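PDB 3PQJ: biofilm growth-associated repressor from Xylella fastidiosa, which represses its own operon, which includes blh, by binding a palindromic AT-rich sequence over the -10 region of the blh promoter. Local coordinates for residues A[34-39]-A[74-79]. Numbering follows the deposited sequence.
Sequences EGEFSV and QIFYRL
Glu36 swings its CG away from its own backbone N (chi1 -175°) and runs on extended, which carries the carboxylate obliquely over to Phe76; the Phe76 ring, with CG turned away from its carbonyl carbon, lies on the sheet face it shares with Ser38. Glu36 OE2 comes to 3.5 Å from Phe76 CB, and the carboxylate and ring planes are 31° apart. Arg69 on the neighbouring strand ties the pair together, with a salt bridge to Glu36 OE1 and a cation-pi contact with the Phe76 ring. A water donates to Glu36 OE2 and, weakly, to Phe76 O. Arg78 NH1 sits 3.6 Å from Glu36 CB, but its charge stays beyond salt-bridge distance of the carboxylate. Behind these side chains, Phe37 and Tyr77 form an antiparallel hydrogen-bonded pair: Tyr77 N reaches Phe37 O at 2.8 Å, almost straight at 173°, and Phe37 N returns a bond to Tyr77 O at 3.1 Å. Strand 37-38 thus lies along strand 75-79 as an outer strand of the three-stranded antiparallel sheet, beside the 66-70/75-79 hairpin that forms the wing of the ArsR-type winged helix-turn-helix fold. One residue on, Ser38 N-caps helix 39-46, its OG accepting from Glu41 N, and Val39, the first residue of that helix, still gives its N to Ile75 O at 3.2 Å. The predicted DNA-binding motif is therefore bonded to the wing strand right where it begins. On the face that carries Phe37 and Tyr77, the Tyr77 ring takes Val39 CG2 at its edge, in plane, 3.6 Å from Tyr77 CE2, while Tyr77 OH is hydrogen-bonded to Arg61.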
loop_
_atom_site.group_PDB
_atom_site.type_symbol
_atom_site.label_atom_id
_atom_site.label_comp_id
_atom_site.label_asym_id
_atom_site.label_seq_id
_atom_site.Cartn_x
_atom_site.Cartn_y
_atom_site.Cartn_z
ATOM N N GLU A 34 -0.585 1.720 -17.325
ATOM C CA GLU A 34 -0.841 2.348 -18.616
ATOM C C GLU A 34 -0.484 1.471 -19.806
ATOM O O GLU A 34 -1.049 1.643 -20.882
ATOM C CB GLU A 34 -0.071 3.670 -18.709
ATOM C CG GLU A 34 -0.480 4.703 -17.676
ATOM C CD GLU A 34 0.364 5.960 -17.647
ATOM O OE1 GLU A 34 1.146 6.202 -18.597
ATOM O OE2 GLU A 34 0.233 6.715 -16.659
ATOM N N GLY A 35 0.475 0.581 -19.612
ATOM C CA GLY A 35 0.968 -0.331 -20.636
ATOM C C GLY A 35 2.407 -0.738 -20.396
ATOM O O GLY A 35 2.993 -0.421 -19.352
ATOM N N GLU A 36 2.984 -1.435 -21.381
ATOM C CA GLU A 36 4.349 -1.945 -21.362
ATOM C C GLU A 36 5.347 -0.842 -21.706
ATOM O O GLU A 36 5.145 -0.100 -22.665
ATOM C CB GLU A 36 4.461 -3.130 -22.339
ATOM C CG GLU A 36 5.794 -3.867 -22.367
ATOM C CD GLU A 36 5.997 -4.718 -23.609
ATOM O OE1 GLU A 36 5.885 -4.181 -24.736
ATOM O OE2 GLU A 36 6.310 -5.920 -23.453
ATOM N N PHE A 37 6.414 -0.736 -20.916
ATOM C CA PHE A 37 7.482 0.244 -21.104
ATOM C C PHE A 37 8.839 -0.448 -21.024
ATOM O O PHE A 37 9.027 -1.356 -20.205
ATOM C CB PHE A 37 7.424 1.343 -20.014
ATOM C CG PHE A 37 6.247 2.284 -20.081
ATOM C CD1 PHE A 37 6.328 3.477 -20.792
ATOM C CD2 PHE A 37 5.066 2.003 -19.388
ATOM C CE1 PHE A 37 5.230 4.354 -20.844
ATOM C CE2 PHE A 37 3.957 2.871 -19.453
ATOM C CZ PHE A 37 4.049 4.046 -20.169
ATOM N N SER A 38 9.803 0.024 -21.838
ATOM C CA SER A 38 11.191 -0.443 -21.819
ATOM C C SER A 38 11.850 0.149 -20.585
ATOM O O SER A 38 11.308 1.089 -19.989
ATOM C CB SER A 38 11.944 0.045 -23.061
ATOM O OG SER A 38 12.214 1.440 -23.050
ATOM N N VAL A 39 13.048 -0.343 -20.238
ATOM C CA VAL A 39 13.814 0.205 -19.112
ATOM C C VAL A 39 14.144 1.704 -19.387
ATOM O O VAL A 39 14.017 2.545 -18.488
ATOM C CB VAL A 39 15.072 -0.654 -18.808
ATOM C CG1 VAL A 39 15.798 -0.147 -17.576
ATOM C CG2 VAL A 39 14.702 -2.126 -18.627
ATOM N N GLN A 74 16.386 -4.634 -26.500
ATOM C CA GLN A 74 16.114 -4.220 -25.112
ATOM C C GLN A 74 15.234 -5.138 -24.256
ATOM O O GLN A 74 14.749 -6.169 -24.739
ATOM C CB GLN A 74 15.518 -2.796 -25.116
ATOM C CG GLN A 74 14.417 -2.576 -26.159
ATOM C CD GLN A 74 14.125 -1.129 -26.416
ATOM O OE1 GLN A 74 14.458 -0.250 -25.616
ATOM N NE2 GLN A 74 13.442 -0.852 -27.509
ATOM N N ILE A 75 15.035 -4.729 -22.961
ATOM C CA ILE A 75 14.178 -5.348 -21.944
ATOM C C ILE A 75 12.937 -4.443 -21.745
ATOM O O ILE A 75 13.070 -3.222 -21.668
ATOM C CB ILE A 75 14.931 -5.642 -20.609
ATOM C CG1 ILE A 75 16.166 -6.558 -20.839
ATOM C CG2 ILE A 75 13.991 -6.247 -19.534
ATOM C CD1 ILE A 75 17.207 -6.667 -19.647
ATOM N N PHE A 76 11.740 -5.054 -21.695
ATOM C CA PHE A 76 10.459 -4.382 -21.489
ATOM C C PHE A 76 9.812 -4.909 -20.238
ATOM O O PHE A 76 9.826 -6.122 -20.004
ATOM C CB PHE A 76 9.500 -4.654 -22.658
ATOM C CG PHE A 76 9.933 -4.068 -23.973
ATOM C CD1 PHE A 76 9.458 -2.830 -24.385
ATOM C CD2 PHE A 76 10.816 -4.757 -24.806
ATOM C CE1 PHE A 76 9.879 -2.274 -25.594
ATOM C CE2 PHE A 76 11.233 -4.203 -26.017
ATOM C CZ PHE A 76 10.757 -2.967 -26.406
ATOM N N TYR A 77 9.191 -4.013 -19.469
ATOM C CA TYR A 77 8.481 -4.378 -18.245
ATOM C C TYR A 77 6.978 -4.204 -18.408
ATOM O O TYR A 77 6.521 -3.248 -19.043
ATOM C CB TYR A 77 9.003 -3.578 -17.054
ATOM C CG TYR A 77 10.287 -4.133 -16.486
ATOM C CD1 TYR A 77 10.271 -5.010 -15.406
ATOM C CD2 TYR A 77 11.525 -3.778 -17.020
ATOM C CE1 TYR A 77 11.453 -5.513 -14.862
ATOM C CE2 TYR A 77 12.716 -4.291 -16.498
ATOM C CZ TYR A 77 12.675 -5.156 -15.414
ATOM O OH TYR A 77 13.839 -5.668 -14.881
ATOM N N ARG A 78 6.217 -5.143 -17.846
ATOM C CA ARG A 78 4.756 -5.166 -17.903
ATOM C C ARG A 78 4.215 -5.510 -16.530
ATOM O O ARG A 78 4.790 -6.333 -15.840
ATOM C CB ARG A 78 4.303 -6.233 -18.915
ATOM C CG ARG A 78 2.885 -6.094 -19.413
ATOM C CD ARG A 78 2.572 -7.187 -20.410
ATOM N NE ARG A 78 1.253 -7.008 -21.019
ATOM C CZ ARG A 78 1.021 -6.292 -22.120
ATOM N NH1 ARG A 78 2.020 -5.685 -22.751
ATOM N NH2 ARG A 78 -0.211 -6.184 -22.600
ATOM N N LEU A 79 3.099 -4.907 -16.147
ATOM C CA LEU A 79 2.440 -5.204 -14.875
ATOM C C LEU A 79 1.482 -6.384 -15.090
ATOM O O LEU A 79 0.597 -6.319 -15.952
ATOM C CB LEU A 79 1.703 -3.955 -14.325
ATOM C CG LEU A 79 1.057 -4.055 -12.950
ATOM C CD1 LEU A 79 2.106 -3.979 -11.865
ATOM C CD2 LEU A 79 0.069 -2.960 -12.759
HETATM O O HOH W 1 6.690 -6.921 -20.993
HETATM O O HOH W 2 13.293 2.941 -25.767
#